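Local coordinates for protein aclacinomycin-N/aclacinomycin-A oxidase (Streptomyces galilaeus, PDB 2IPI) that oxidises the terminal sugar of aclacinomycins in two consecutive oxygen-dependent steps, using a bicovalently attached FAD, to complete the biosynthesis of these polyketide antibiotics, at residues Y60-A65 / S107-V112; V183-S188 / D506-F511; T248-V253 / D306-G311; L368-T373 / D459-G464. One frame throughout, in Å; residues are numbered along the deposited sequence.

Contact 1: residues Y60-A65 / S107-V112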
loop_
_atom_site.group_PDB
_atom_site.type_symbol
_atom_site.label_atom_id
_atom_site.label_comp_id
_atom_site.label_asym_id
_atom_site.label_seq_id
_atom_site.Cartn_x
_atom_site.Cartn_y
_atom_site.Cartn_z
ATOM N N TYR A 60 11.658 8.465 -20.652
ATOM C CA TYR A 60 11.431 9.905 -20.715
ATOM C C TYR A 60 11.405 10.473 -19.294
ATOM O O TYR A 60 10.597 10.036 -18.477
ATOM C CB TYR A 60 10.115 10.326 -21.363
ATOM C CG TYR A 60 10.007 10.066 -22.846
ATOM C CD1 TYR A 60 10.543 10.916 -23.798
ATOM C CD2 TYR A 60 9.338 8.919 -23.274
ATOM C CE1 TYR A 60 10.428 10.647 -25.154
ATOM C CE2 TYR A 60 9.223 8.655 -24.624
ATOM C CZ TYR A 60 9.761 9.513 -25.555
ATOM O OH TYR A 60 9.602 9.171 -26.884
ATOM N N VAL A 61 12.289 11.437 -19.071
ATOM C CA VAL A 61 12.311 12.083 -17.753
ATOM C C VAL A 61 11.601 13.433 -17.826
ATOM O O VAL A 61 12.218 14.390 -18.318
ATOM C CB VAL A 61 13.756 12.177 -17.246
ATOM C CG1 VAL A 61 13.791 12.807 -15.869
ATOM C CG2 VAL A 61 14.361 10.775 -17.203
ATOM N N VAL A 62 10.370 13.431 -17.349
ATOM C CA VAL A 62 9.397 14.506 -17.384
ATOM C C VAL A 62 9.509 15.493 -16.209
ATOM O O VAL A 62 9.905 15.133 -15.086
ATOM C CB VAL A 62 7.942 13.982 -17.373
ATOM C CG1 VAL A 62 7.573 13.287 -18.676
ATOM C CG2 VAL A 62 7.703 13.043 -16.203
ATOM N N HIS A 63 9.127 16.733 -16.488
ATOM C CA HIS A 63 9.181 17.836 -15.520
ATOM C C HIS A 63 7.866 18.597 -15.495
ATOM O O HIS A 63 7.622 19.427 -14.604
ATOM C CB HIS A 63 10.332 18.785 -15.852
ATOM C CG HIS A 63 11.636 18.082 -16.078
ATOM N ND1 HIS A 63 12.039 17.566 -17.298
ATOM C CD2 HIS A 63 12.635 17.804 -15.214
ATOM C CE1 HIS A 63 13.221 16.998 -17.182
ATOM N NE2 HIS A 63 13.617 17.133 -15.926
ATOM N N THR A 64 6.967 18.390 -16.475
ATOM C CA THR A 64 5.650 19.037 -16.402
ATOM C C THR A 64 4.598 18.175 -17.100
ATOM O O THR A 64 4.927 17.325 -17.933
ATOM C CB THR A 64 5.546 20.448 -17.031
ATOM O OG1 THR A 64 5.815 20.317 -18.442
ATOM C CG2 THR A 64 6.568 21.440 -16.510
ATOM N N ALA A 65 3.333 18.429 -16.772
ATOM C CA ALA A 65 2.211 17.691 -17.340
ATOM C C ALA A 65 2.251 17.795 -18.857
ATOM O O ALA A 65 2.019 16.821 -19.578
ATOM C CB ALA A 65 0.904 18.198 -16.777
ATOM N N SER A 107 10.165 11.098 -11.293
ATOM C CA SER A 107 10.934 11.315 -10.066
ATOM C C SER A 107 11.491 12.725 -9.946
ATOM O O SER A 107 11.883 13.133 -8.847
ATOM C CB SER A 107 12.075 10.299 -10.015
ATOM O OG SER A 107 13.006 10.560 -11.057
ATOM N N GLN A 108 11.521 13.471 -11.047
ATOM C CA GLN A 108 11.952 14.867 -11.008
ATOM C C GLN A 108 10.797 15.794 -10.617
ATOM O O GLN A 108 10.984 16.999 -10.390
ATOM C CB GLN A 108 12.543 15.301 -12.350
ATOM C CG GLN A 108 13.844 14.674 -12.793
ATOM C CD GLN A 108 15.019 14.961 -11.894
ATOM O OE1 GLN A 108 14.884 14.866 -10.671
ATOM N NE2 GLN A 108 16.184 15.320 -12.432
ATOM N N MET A 109 9.585 15.280 -10.495
ATOM C CA MET A 109 8.401 16.073 -10.199
ATOM C C MET A 109 7.858 15.828 -8.800
ATOM O O MET A 109 6.991 14.960 -8.691
ATOM C CB MET A 109 7.285 15.747 -11.211
ATOM C CG MET A 109 7.652 16.029 -12.654
ATOM S SD MET A 109 6.289 15.609 -13.796
ATOM C CE MET A 109 5.094 16.848 -13.263
ATOM N N ARG A 110 8.328 16.543 -7.783
ATOM C CA ARG A 110 8.049 16.274 -6.386
ATOM C C ARG A 110 7.697 17.558 -5.608
ATOM O O ARG A 110 7.947 17.601 -4.401
ATOM C CB ARG A 110 9.189 15.662 -5.583
ATOM C CG ARG A 110 10.117 14.629 -6.155
ATOM C CD ARG A 110 11.170 14.269 -5.096
ATOM N NE ARG A 110 12.249 13.520 -5.673
ATOM C CZ ARG A 110 12.929 12.458 -5.345
ATOM N NH1 ARG A 110 12.718 11.773 -4.223
ATOM N NH2 ARG A 110 13.871 12.100 -6.210
ATOM N N GLN A 111 7.136 18.510 -6.307
ATOM C CA GLN A 111 6.643 19.760 -5.743
ATOM C C GLN A 111 5.461 19.516 -4.811
ATOM O O GLN A 111 4.552 18.731 -5.045
ATOM C CB GLN A 111 6.245 20.730 -6.857
ATOM N N VAL A 112 5.485 20.212 -3.681
ATOM C CA VAL A 112 4.390 20.149 -2.730
ATOM C C VAL A 112 4.113 21.538 -2.183
ATOM O O VAL A 112 5.043 22.212 -1.738
ATOM C CB VAL A 112 4.682 19.231 -1.523
ATOM C CG1 VAL A 112 3.363 18.903 -0.834
ATOM C CG2 VAL A 112 5.425 17.957 -1.912
HETATM O O HOH W 1 10.847 13.058 -13.807
#

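Contact 2: residues V183-S188 / D506-F511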
loop_
_atom_site.group_PDB
_atom_site.type_symbol
_atom_site.label_atom_id
_atom_site.label_comp_id
_atom_site.label_asym_id
_atom_site.label_seq_id
_atom_site.Cartn_x
_atom_site.Cartn_y
_atom_site.Cartn_z
ATOM N N VAL A 183 -3.012 12.613 -17.192
ATOM C CA VAL A 183 -2.882 12.611 -18.652
ATOM C C VAL A 183 -3.535 11.310 -19.147
ATOM O O VAL A 183 -3.103 10.210 -18.801
ATOM C CB VAL A 183 -1.443 12.752 -19.143
ATOM C CG1 VAL A 183 -1.327 12.533 -20.644
ATOM C CG2 VAL A 183 -0.885 14.139 -18.806
ATOM N N VAL A 184 -4.579 11.487 -19.939
ATOM C CA VAL A 184 -5.379 10.443 -20.567
ATOM C C VAL A 184 -5.276 10.492 -22.092
ATOM O O VAL A 184 -4.734 11.446 -22.652
ATOM C CB VAL A 184 -6.836 10.607 -20.128
ATOM C CG1 VAL A 184 -6.968 10.388 -18.617
ATOM C CG2 VAL A 184 -7.382 11.980 -20.482
ATOM N N VAL A 185 -5.737 9.444 -22.778
ATOM C CA VAL A 185 -5.652 9.385 -24.236
ATOM C C VAL A 185 -7.059 9.158 -24.806
ATOM O O VAL A 185 -7.811 8.326 -24.300
ATOM C CB VAL A 185 -4.689 8.305 -24.748
ATOM C CG1 VAL A 185 -4.810 8.145 -26.263
ATOM C CG2 VAL A 185 -3.250 8.626 -24.356
ATOM N N ASP A 186 -7.349 9.947 -25.821
ATOM C CA ASP A 186 -8.532 10.051 -26.619
ATOM C C ASP A 186 -8.898 8.774 -27.371
ATOM O O ASP A 186 -7.981 8.027 -27.673
ATOM C CB ASP A 186 -8.325 11.126 -27.716
ATOM C CG ASP A 186 -9.241 12.299 -27.408
ATOM O OD1 ASP A 186 -10.209 12.069 -26.647
ATOM O OD2 ASP A 186 -8.976 13.398 -27.920
ATOM N N ALA A 187 -10.174 8.608 -27.672
ATOM C CA ALA A 187 -10.620 7.598 -28.628
ATOM C C ALA A 187 -9.958 7.841 -29.988
ATOM O O ALA A 187 -9.656 6.881 -30.700
ATOM C CB ALA A 187 -12.134 7.593 -28.764
ATOM N N SER A 188 -9.738 9.093 -30.323
ATOM C CA SER A 188 -9.089 9.611 -31.512
ATOM C C SER A 188 -7.572 9.447 -31.516
ATOM O O SER A 188 -6.919 9.697 -32.531
ATOM C CB SER A 188 -9.431 11.101 -31.650
ATOM O OG SER A 188 -8.492 11.908 -30.960
ATOM N N ASP A 506 -9.782 5.635 -20.982
ATOM C CA ASP A 506 -8.743 4.920 -21.720
ATOM C C ASP A 506 -9.352 3.950 -22.736
ATOM O O ASP A 506 -9.116 2.745 -22.637
ATOM C CB ASP A 506 -7.816 4.139 -20.787
ATOM C CG ASP A 506 -6.547 3.611 -21.419
ATOM O OD1 ASP A 506 -6.039 4.123 -22.439
ATOM O OD2 ASP A 506 -6.004 2.624 -20.870
ATOM N N PRO A 507 -10.121 4.431 -23.706
ATOM C CA PRO A 507 -10.725 3.552 -24.714
ATOM C C PRO A 507 -9.739 2.734 -25.545
ATOM O O PRO A 507 -10.067 1.606 -25.910
ATOM C CB PRO A 507 -11.451 4.510 -25.664
ATOM C CG PRO A 507 -11.158 5.890 -25.220
ATOM C CD PRO A 507 -10.500 5.838 -23.880
ATOM N N ARG A 508 -8.576 3.241 -25.909
ATOM C CA ARG A 508 -7.539 2.575 -26.657
ATOM C C ARG A 508 -6.679 1.649 -25.783
ATOM O O ARG A 508 -5.686 1.140 -26.320
ATOM C CB ARG A 508 -6.613 3.591 -27.322
ATOM C CG ARG A 508 -7.235 4.776 -28.033
ATOM C CD ARG A 508 -6.360 5.240 -29.199
ATOM N NE ARG A 508 -7.182 5.430 -30.394
ATOM C CZ ARG A 508 -6.889 4.990 -31.604
ATOM N NH1 ARG A 508 -7.746 5.248 -32.590
ATOM N NH2 ARG A 508 -5.778 4.318 -31.838
ATOM N N ASP A 509 -6.988 1.439 -24.511
ATOM C CA ASP A 509 -6.207 0.525 -23.656
ATOM C C ASP A 509 -4.719 0.830 -23.724
ATOM O O ASP A 509 -3.845 -0.001 -24.018
ATOM C CB ASP A 509 -6.456 -0.940 -24.047
ATOM C CG ASP A 509 -6.053 -1.951 -22.978
ATOM O OD1 ASP A 509 -5.997 -1.611 -21.773
ATOM O OD2 ASP A 509 -6.097 -3.183 -23.236
ATOM N N VAL A 510 -4.374 2.101 -23.465
ATOM C CA VAL A 510 -2.987 2.523 -23.608
ATOM C C VAL A 510 -2.198 2.170 -22.351
ATOM O O VAL A 510 -1.000 1.882 -22.447
ATOM C CB VAL A 510 -2.934 4.017 -23.959
ATOM C CG1 VAL A 510 -1.542 4.594 -23.913
ATOM C CG2 VAL A 510 -3.495 4.173 -25.374
ATOM N N PHE A 511 -2.924 2.185 -21.238
ATOM C CA PHE A 511 -2.388 1.879 -19.915
ATOM C C PHE A 511 -2.883 0.533 -19.400
ATOM O O PHE A 511 -4.050 0.280 -19.141
ATOM C CB PHE A 511 -2.751 3.003 -18.925
ATOM C CG PHE A 511 -2.390 4.348 -19.551
ATOM C CD1 PHE A 511 -3.334 5.114 -20.189
ATOM C CD2 PHE A 511 -1.083 4.811 -19.491
ATOM C CE1 PHE A 511 -3.035 6.335 -20.771
ATOM C CE2 PHE A 511 -0.776 6.011 -20.083
ATOM C CZ PHE A 511 -1.714 6.779 -20.732
HETATM O O HOH W 2 -7.135 5.605 -25.143
#

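Contact 3: residues T248-V253 / D306-G311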
loop_
_atom_site.group_PDB
_atom_site.type_symbol
_atom_site.label_atom_id
_atom_site.label_comp_id
_atom_site.label_asym_id
_atom_site.label_seq_id
_atom_site.Cartn_x
_atom_site.Cartn_y
_atom_site.Cartn_z
ATOM N N THR A 248 5.233 10.467 19.171
ATOM C CA THR A 248 5.014 9.043 18.964
ATOM C C THR A 248 5.599 8.235 20.122
ATOM O O THR A 248 6.825 8.160 20.264
ATOM C CB THR A 248 5.663 8.539 17.655
ATOM O OG1 THR A 248 5.111 9.209 16.514
ATOM C CG2 THR A 248 5.409 7.047 17.451
ATOM N N LEU A 249 4.736 7.618 20.913
ATOM C CA LEU A 249 5.155 6.675 21.954
ATOM C C LEU A 249 5.207 5.256 21.374
ATOM O O LEU A 249 4.215 4.785 20.823
ATOM C CB LEU A 249 4.218 6.718 23.154
ATOM C CG LEU A 249 4.295 5.559 24.150
ATOM C CD1 LEU A 249 5.717 5.302 24.625
ATOM C CD2 LEU A 249 3.391 5.822 25.353
ATOM N N ARG A 250 6.348 4.588 21.509
ATOM C CA ARG A 250 6.513 3.256 20.950
ATOM C C ARG A 250 6.880 2.194 21.981
ATOM O O ARG A 250 7.722 2.401 22.863
ATOM C CB ARG A 250 7.608 3.292 19.869
ATOM C CG ARG A 250 7.514 2.124 18.897
ATOM C CD ARG A 250 8.667 2.169 17.898
ATOM N NE ARG A 250 8.644 3.395 17.100
ATOM C CZ ARG A 250 7.933 3.555 15.989
ATOM N NH1 ARG A 250 7.167 2.585 15.505
ATOM N NH2 ARG A 250 7.987 4.717 15.340
ATOM N N HIS A 251 6.240 1.028 21.864
ATOM C CA HIS A 251 6.656 -0.175 22.565
ATOM C C HIS A 251 6.980 -1.251 21.518
ATOM O O HIS A 251 6.122 -1.579 20.698
ATOM C CB HIS A 251 5.621 -0.791 23.501
ATOM C CG HIS A 251 5.123 0.069 24.615
ATOM N ND1 HIS A 251 4.334 -0.409 25.630
ATOM C CD2 HIS A 251 5.299 1.383 24.866
ATOM C CE1 HIS A 251 4.037 0.580 26.462
ATOM N NE2 HIS A 251 4.623 1.683 26.020
ATOM N N ILE A 252 8.192 -1.780 21.551
ATOM C CA ILE A 252 8.519 -3.002 20.827
ATOM C C ILE A 252 8.614 -4.158 21.826
ATOM O O ILE A 252 9.446 -4.123 22.734
ATOM C CB ILE A 252 9.812 -2.874 20.007
ATOM C CG1 ILE A 252 10.361 -4.214 19.517
ATOM C CG2 ILE A 252 10.872 -2.094 20.769
ATOM C CD1 ILE A 252 11.862 -4.378 19.598
ATOM N N VAL A 253 7.731 -5.117 21.637
ATOM C CA VAL A 253 7.553 -6.326 22.416
ATOM C C VAL A 253 8.099 -7.516 21.631
ATOM O O VAL A 253 7.668 -7.761 20.498
ATOM C CB VAL A 253 6.059 -6.547 22.719
ATOM C CG1 VAL A 253 5.834 -7.665 23.727
ATOM C CG2 VAL A 253 5.423 -5.256 23.225
ATOM N N ASP A 306 5.261 -4.471 17.088
ATOM C CA ASP A 306 5.687 -3.074 17.052
ATOM C C ASP A 306 4.490 -2.138 17.124
ATOM O O ASP A 306 3.726 -1.975 16.177
ATOM C CB ASP A 306 6.530 -2.824 15.805
ATOM C CG ASP A 306 7.157 -1.446 15.735
ATOM O OD1 ASP A 306 7.941 -1.207 14.796
ATOM O OD2 ASP A 306 6.881 -0.591 16.597
ATOM N N ILE A 307 4.308 -1.485 18.265
ATOM C CA ILE A 307 3.098 -0.731 18.544
ATOM C C ILE A 307 3.358 0.764 18.680
ATOM O O ILE A 307 4.398 1.202 19.184
ATOM C CB ILE A 307 2.438 -1.301 19.820
ATOM C CG1 ILE A 307 2.209 -0.261 20.916
ATOM C CG2 ILE A 307 3.203 -2.495 20.387
ATOM C CD1 ILE A 307 1.561 -0.845 22.161
ATOM N N GLN A 308 2.423 1.605 18.221
ATOM C CA GLN A 308 2.683 3.038 18.411
ATOM C C GLN A 308 1.384 3.804 18.644
ATOM O O GLN A 308 0.317 3.317 18.287
ATOM C CB GLN A 308 3.458 3.611 17.232
ATOM C CG GLN A 308 2.648 3.774 15.957
ATOM C CD GLN A 308 3.517 4.016 14.737
ATOM O OE1 GLN A 308 4.077 5.104 14.537
ATOM N NE2 GLN A 308 3.624 2.977 13.917
ATOM N N ILE A 309 1.480 4.986 19.246
ATOM C CA ILE A 309 0.322 5.822 19.519
ATOM C C ILE A 309 0.751 7.275 19.761
ATOM O O ILE A 309 1.909 7.540 20.077
ATOM C CB ILE A 309 -0.478 5.338 20.749
ATOM C CG1 ILE A 309 -1.900 5.853 20.805
ATOM C CG2 ILE A 309 0.277 5.691 22.032
ATOM C CD1 ILE A 309 -2.893 5.037 21.595
ATOM N N ASP A 310 -0.189 8.203 19.615
ATOM C CA ASP A 310 0.093 9.621 19.863
ATOM C C ASP A 310 0.408 9.785 21.345
ATOM O O ASP A 310 -0.462 9.573 22.196
ATOM C CB ASP A 310 -1.091 10.451 19.415
ATOM C CG ASP A 310 -1.260 11.843 19.951
ATOM O OD1 ASP A 310 -0.271 12.565 20.188
ATOM O OD2 ASP A 310 -2.443 12.245 20.121
ATOM N N GLY A 311 1.645 10.147 21.632
ATOM C CA GLY A 311 2.099 10.378 22.983
ATOM C C GLY A 311 1.404 11.526 23.683
ATOM O O GLY A 311 1.632 11.756 24.879
#

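Contact 4: residues L368-T373 / D459-G464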
loop_
_atom_site.group_PDB
_atom_site.type_symbol
_atom_site.label_atom_id
_atom_site.label_comp_id
_atom_site.label_asym_id
_atom_site.label_seq_id
_atom_site.Cartn_x
_atom_site.Cartn_y
_atom_site.Cartn_z
ATOM N N LEU A 368 -8.677 -9.352 6.786
ATOM C CA LEU A 368 -9.449 -10.273 7.616
ATOM C C LEU A 368 -10.684 -9.590 8.204
ATOM O O LEU A 368 -10.569 -8.516 8.800
ATOM C CB LEU A 368 -8.649 -10.849 8.788
ATOM C CG LEU A 368 -7.298 -11.503 8.513
ATOM C CD1 LEU A 368 -6.609 -11.962 9.798
ATOM C CD2 LEU A 368 -7.444 -12.669 7.557
ATOM N N ARG A 369 -11.842 -10.216 8.092
ATOM C CA ARG A 369 -13.047 -9.698 8.723
ATOM C C ARG A 369 -13.214 -10.229 10.140
ATOM O O ARG A 369 -13.844 -9.582 10.980
ATOM C CB ARG A 369 -14.298 -10.056 7.931
ATOM C CG ARG A 369 -14.676 -9.059 6.853
ATOM C CD ARG A 369 -15.995 -9.500 6.208
ATOM N NE ARG A 369 -17.118 -8.745 6.759
ATOM C CZ ARG A 369 -18.318 -9.266 7.041
ATOM N NH1 ARG A 369 -18.596 -10.604 6.886
ATOM N NH2 ARG A 369 -19.242 -8.437 7.530
ATOM N N LYS A 370 -12.649 -11.408 10.361
ATOM C CA LYS A 370 -12.646 -12.086 11.653
ATOM C C LYS A 370 -11.294 -12.759 11.869
ATOM O O LYS A 370 -10.568 -13.000 10.902
ATOM C CB LYS A 370 -13.764 -13.122 11.725
ATOM C CG LYS A 370 -15.169 -12.568 11.742
ATOM C CD LYS A 370 -16.189 -13.492 11.076
ATOM C CE LYS A 370 -17.067 -14.280 12.015
ATOM N NZ LYS A 370 -18.511 -13.906 12.038
ATOM N N PRO A 371 -10.924 -13.064 13.110
ATOM C CA PRO A 371 -9.576 -13.584 13.379
ATOM C C PRO A 371 -9.280 -14.880 12.627
ATOM O O PRO A 371 -10.201 -15.516 12.119
ATOM C CB PRO A 371 -9.632 -13.879 14.880
ATOM C CG PRO A 371 -10.697 -12.983 15.411
ATOM C CD PRO A 371 -11.739 -12.977 14.327
ATOM N N TRP A 372 -8.017 -15.295 12.542
ATOM C CA TRP A 372 -7.660 -16.591 11.979
ATOM C C TRP A 372 -8.409 -17.714 12.703
ATOM O O TRP A 372 -8.894 -17.500 13.821
ATOM C CB TRP A 372 -6.171 -16.842 12.118
ATOM C CG TRP A 372 -5.205 -15.907 11.482
ATOM C CD1 TRP A 372 -4.304 -15.086 12.108
ATOM C CD2 TRP A 372 -5.019 -15.688 10.081
ATOM N NE1 TRP A 372 -3.583 -14.377 11.173
ATOM C CE2 TRP A 372 -4.003 -14.727 9.926
ATOM C CE3 TRP A 372 -5.644 -16.231 8.950
ATOM C CZ2 TRP A 372 -3.576 -14.284 8.673
ATOM C CZ3 TRP A 372 -5.214 -15.785 7.716
ATOM C CH2 TRP A 372 -4.202 -14.835 7.585
ATOM N N THR A 373 -8.496 -18.901 12.108
ATOM C CA THR A 373 -9.095 -20.034 12.798
ATOM C C THR A 373 -8.062 -20.744 13.673
ATOM O O THR A 373 -6.880 -20.417 13.590
ATOM C CB THR A 373 -9.702 -21.040 11.801
ATOM O OG1 THR A 373 -10.133 -22.196 12.527
ATOM C CG2 THR A 373 -8.713 -21.569 10.780
ATOM N N ASP A 459 -15.918 -13.014 2.011
ATOM C CA ASP A 459 -16.997 -13.750 2.653
ATOM C C ASP A 459 -17.123 -13.268 4.095
ATOM O O ASP A 459 -16.681 -12.153 4.408
ATOM C CB ASP A 459 -16.752 -15.257 2.568
ATOM C CG ASP A 459 -15.385 -15.677 3.062
ATOM O OD1 ASP A 459 -14.946 -15.171 4.110
ATOM O OD2 ASP A 459 -14.730 -16.510 2.400
ATOM N N ASP A 460 -17.703 -14.063 4.989
ATOM C CA ASP A 460 -17.888 -13.585 6.347
ATOM C C ASP A 460 -16.577 -13.496 7.119
ATOM O O ASP A 460 -16.550 -12.992 8.244
ATOM C CB ASP A 460 -18.862 -14.484 7.132
ATOM C CG ASP A 460 -19.357 -13.729 8.365
ATOM O OD1 ASP A 460 -18.773 -13.894 9.468
ATOM O OD2 ASP A 460 -20.326 -12.954 8.208
ATOM N N ARG A 461 -15.491 -13.995 6.531
ATOM C CA ARG A 461 -14.224 -14.055 7.236
ATOM C C ARG A 461 -13.137 -13.151 6.674
ATOM O O ARG A 461 -12.291 -12.729 7.464
ATOM C CB ARG A 461 -13.697 -15.505 7.260
ATOM C CG ARG A 461 -14.489 -16.349 8.270
ATOM C CD ARG A 461 -13.605 -17.471 8.805
ATOM N NE ARG A 461 -12.932 -17.130 10.051
ATOM C CZ ARG A 461 -13.448 -17.085 11.267
ATOM N NH1 ARG A 461 -14.726 -17.365 11.462
ATOM N NH2 ARG A 461 -12.650 -16.744 12.284
ATOM N N THR A 462 -13.149 -12.869 5.380
ATOM C CA THR A 462 -12.165 -11.996 4.765
ATOM C C THR A 462 -12.841 -11.007 3.801
ATOM O O THR A 462 -14.040 -11.099 3.586
ATOM C CB THR A 462 -11.061 -12.725 3.980
ATOM O OG1 THR A 462 -11.426 -12.885 2.599
ATOM C CG2 THR A 462 -10.822 -14.119 4.541
ATOM N N GLU A 463 -12.064 -10.092 3.247
ATOM C CA GLU A 463 -12.533 -9.117 2.265
ATOM C C GLU A 463 -11.564 -9.026 1.093
ATOM O O GLU A 463 -11.357 -7.972 0.483
ATOM C CB GLU A 463 -12.686 -7.744 2.923
ATOM C CG GLU A 463 -14.069 -7.466 3.442
ATOM C CD GLU A 463 -14.401 -6.011 3.680
ATOM O OE1 GLU A 463 -15.433 -5.568 3.127
ATOM O OE2 GLU A 463 -13.648 -5.324 4.392
ATOM N N GLY A 464 -10.931 -10.156 0.776
ATOM C CA GLY A 464 -10.058 -10.213 -0.386
ATOM C C GLY A 464 -8.659 -9.738 -0.084
ATOM O O GLY A 464 -8.116 -9.887 1.014
HETATM O O HOH W 3 -10.466 -14.731 8.893
#

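Contact 1: residues Y60-A65 / S107-V112
Gln108 and Met109 lean on Val61, Val62 and His63 in the PCMH-type FAD-binding domain, where the end of strand 58-61 turns into helix 65-78 beside the loop that runs from strand 102-105 to strand 112-115. Gln108 comes first along this loop. Its backbone N reaches segment 60-65 through a water, which accepts from Gln108 N at 2.9 Å and donates to Val62 O at 2.6 Å. The aliphatic part of its side chain does the touching: CG lies 3.6 Å from Val61 CG1, and CB approaches CD2 of the His63 imidazole. These two side chains run alongside each other and point the same way, with ring and amide planes 45° apart; ND1 of the ring is hydrogen-bonded to Gln67. Met109, buried, follows and contributes the largest share of the contact. With CG placed anti to its carbonyl carbon (chi1 -60°), the chain passes close to Val62 O and His63 CA before its sulfur meets a branch of Val62. Thr223 of strand 221-227 also touches this side chain. Beyond SD the chain bends, chi3 66°, and brings the methyl CE to 3.9 Å from CA of Thr64, the N-cap residue of helix 65-78.

Contact 2: residues V183-S188 / D506-F511
Val185 is the apolar centre of this contact, its two methyls shared between two partners. CG1 packs against Val510 CG2 at 4.3 Å, while CG2 meets CE1 of the Phe511 ring. One face of that ring is taken by its own neighbour, Val510 CG1, which lies above the plane and toward the rim. Val72 and Met76 of helix 65-78 add to the cover over Val185. Further out, Pro507 lays its ring against Ala187, CG being 4.1 Å from Ala187 CB. A water then ties the segments together: it donates to Val185 O and to Asp506 OD1 and accepts from Arg508 N. The two oxygens of Asp506 reach across its own turn to the backbone just beyond it, OD1 taking Val510 N at 2.8 Å and OD2 taking Phe511 N at 3.1 Å, each on the syn side; OD2 also pairs with Lys502. At the polar edge Arg508 holds a single oxygen with two nitrogens. NE lies 2.9 Å and NH1 3.1 Å from Ala187 O, which sits in the guanidinium plane, although NE approaches from well above the carbonyl plane. A bend at chi3 (133°) swings the guanidinium over to that oxygen. Asp506 to Asp509 form a type I beta turn directly after helix 495-505, fastening the C-terminal berberine-like region to the FAD-binding domain at the end of strand 177-185 and the loop after it.

Contact 3: residues T248-V253 / D306-G311
Leu249 and Ile309 exchange both of their backbone hydrogen bonds, a worked example of an antiparallel ladder: Leu249 N gives to Ile309 O at 2.9 Å, and Ile309 N returns to Leu249 O at 3.2 Å. His251 and Ile307 form the next hydrogen-bonded pair, with His251 N to Ile307 O at 3.3 Å and a straighter bond from Ile307 N to His251 O (3.0 Å, 166° at the hydrogen). Between these pairs Gln308 CA and Arg250 CA direct CA-H...O contacts to Leu249 O and Ile307 O, giving each carbonyl a second, softer approach. On the face of Thr248, Arg250 and Gln308, the arginine chain bends at chi3 (-61°), bringing NH1 to Asp306 OD2 at 3.4 Å in a long, weak salt bridge. That oxygen lies at the guanidinium edge, while Gln308 CB lies over a face. Gln308 NE2 has a weak bond to His290. The opposite face is apolar apart from His251, whose NE2 bonds to Glu317; here Leu249 CB packs on Ile309 CG2. Strand 336-342 bonds to the other edge of 248-253, Asp306 pairs its backbone with Val292 of strand 290-296, helix 316-327 covers Leu249, Ile307 and Ile309, and helix 344-348 covers Thr248 and Arg250.

Contact 4: residues L368-T373 / D459-G464
The guanidinium of Arg461 has Lys370 CB over one face, 3.8 Å above the plane. At its edge lies Pro371 O, which takes a 2.7 Å hydrogen bond from Arg461 NH2. The two side chains, of Arg461 and Lys370, cross at about a right angle. The other guanidinium, of Arg369, is described in one of its two conformers: Asp460 CA lies at its edge, its plane stands 82° from the Asp460 carboxylate, and NH1 makes a weak salt bridge to Asp460 OD2. Its NH2 has a second partner, Asp417. Lys370 NZ forms a salt bridge with the other carboxylate oxygen, OD1, although the exact course of the lysine chain is uncertain. In the backbone, Arg461 O accepts from Arg369 N (2.6 Å) and from Lys370 N (3.2 Å), both from the same face of its plane. In the conformer described, Asp459 OD1 receives Arg461 N on its anti lone pair in an Asx turn and also takes Thr462 N. Glu463 packs its CG on Arg369 CG and sends its carboxylate to Lys492 and Ser418. Asp460 thus sits between two cations, which would probably favour its ionised form, and this network joins the end of strand 360-368 to segment 459-464.

Overall arrangement
Contacts 1 and 2 belong to the FAD-binding side of the molecule, their centres 21 Å apart, and they touch where Ala65 O meets Val183 CG2; helix 65-78 begins in contact 1 and packs on the valines of contact 2. Contacts 3 and 4 have centres 26 Å apart; across the centre of the chain contact 3 lies opposite contact 2, and contact 4 opposite contact 1. Contact 3 lies within the seven-stranded antiparallel sheet, and contact 4 follows strand 360-368 at its outer edge. Along the chain contact 1 closes before contact 2 opens, and contacts 3 and 4 follow in series inside the loop closed by contact 2. The C-terminal region thus returns to the FAD-binding domain after the chain has built the sheet that carries active-site Tyr397.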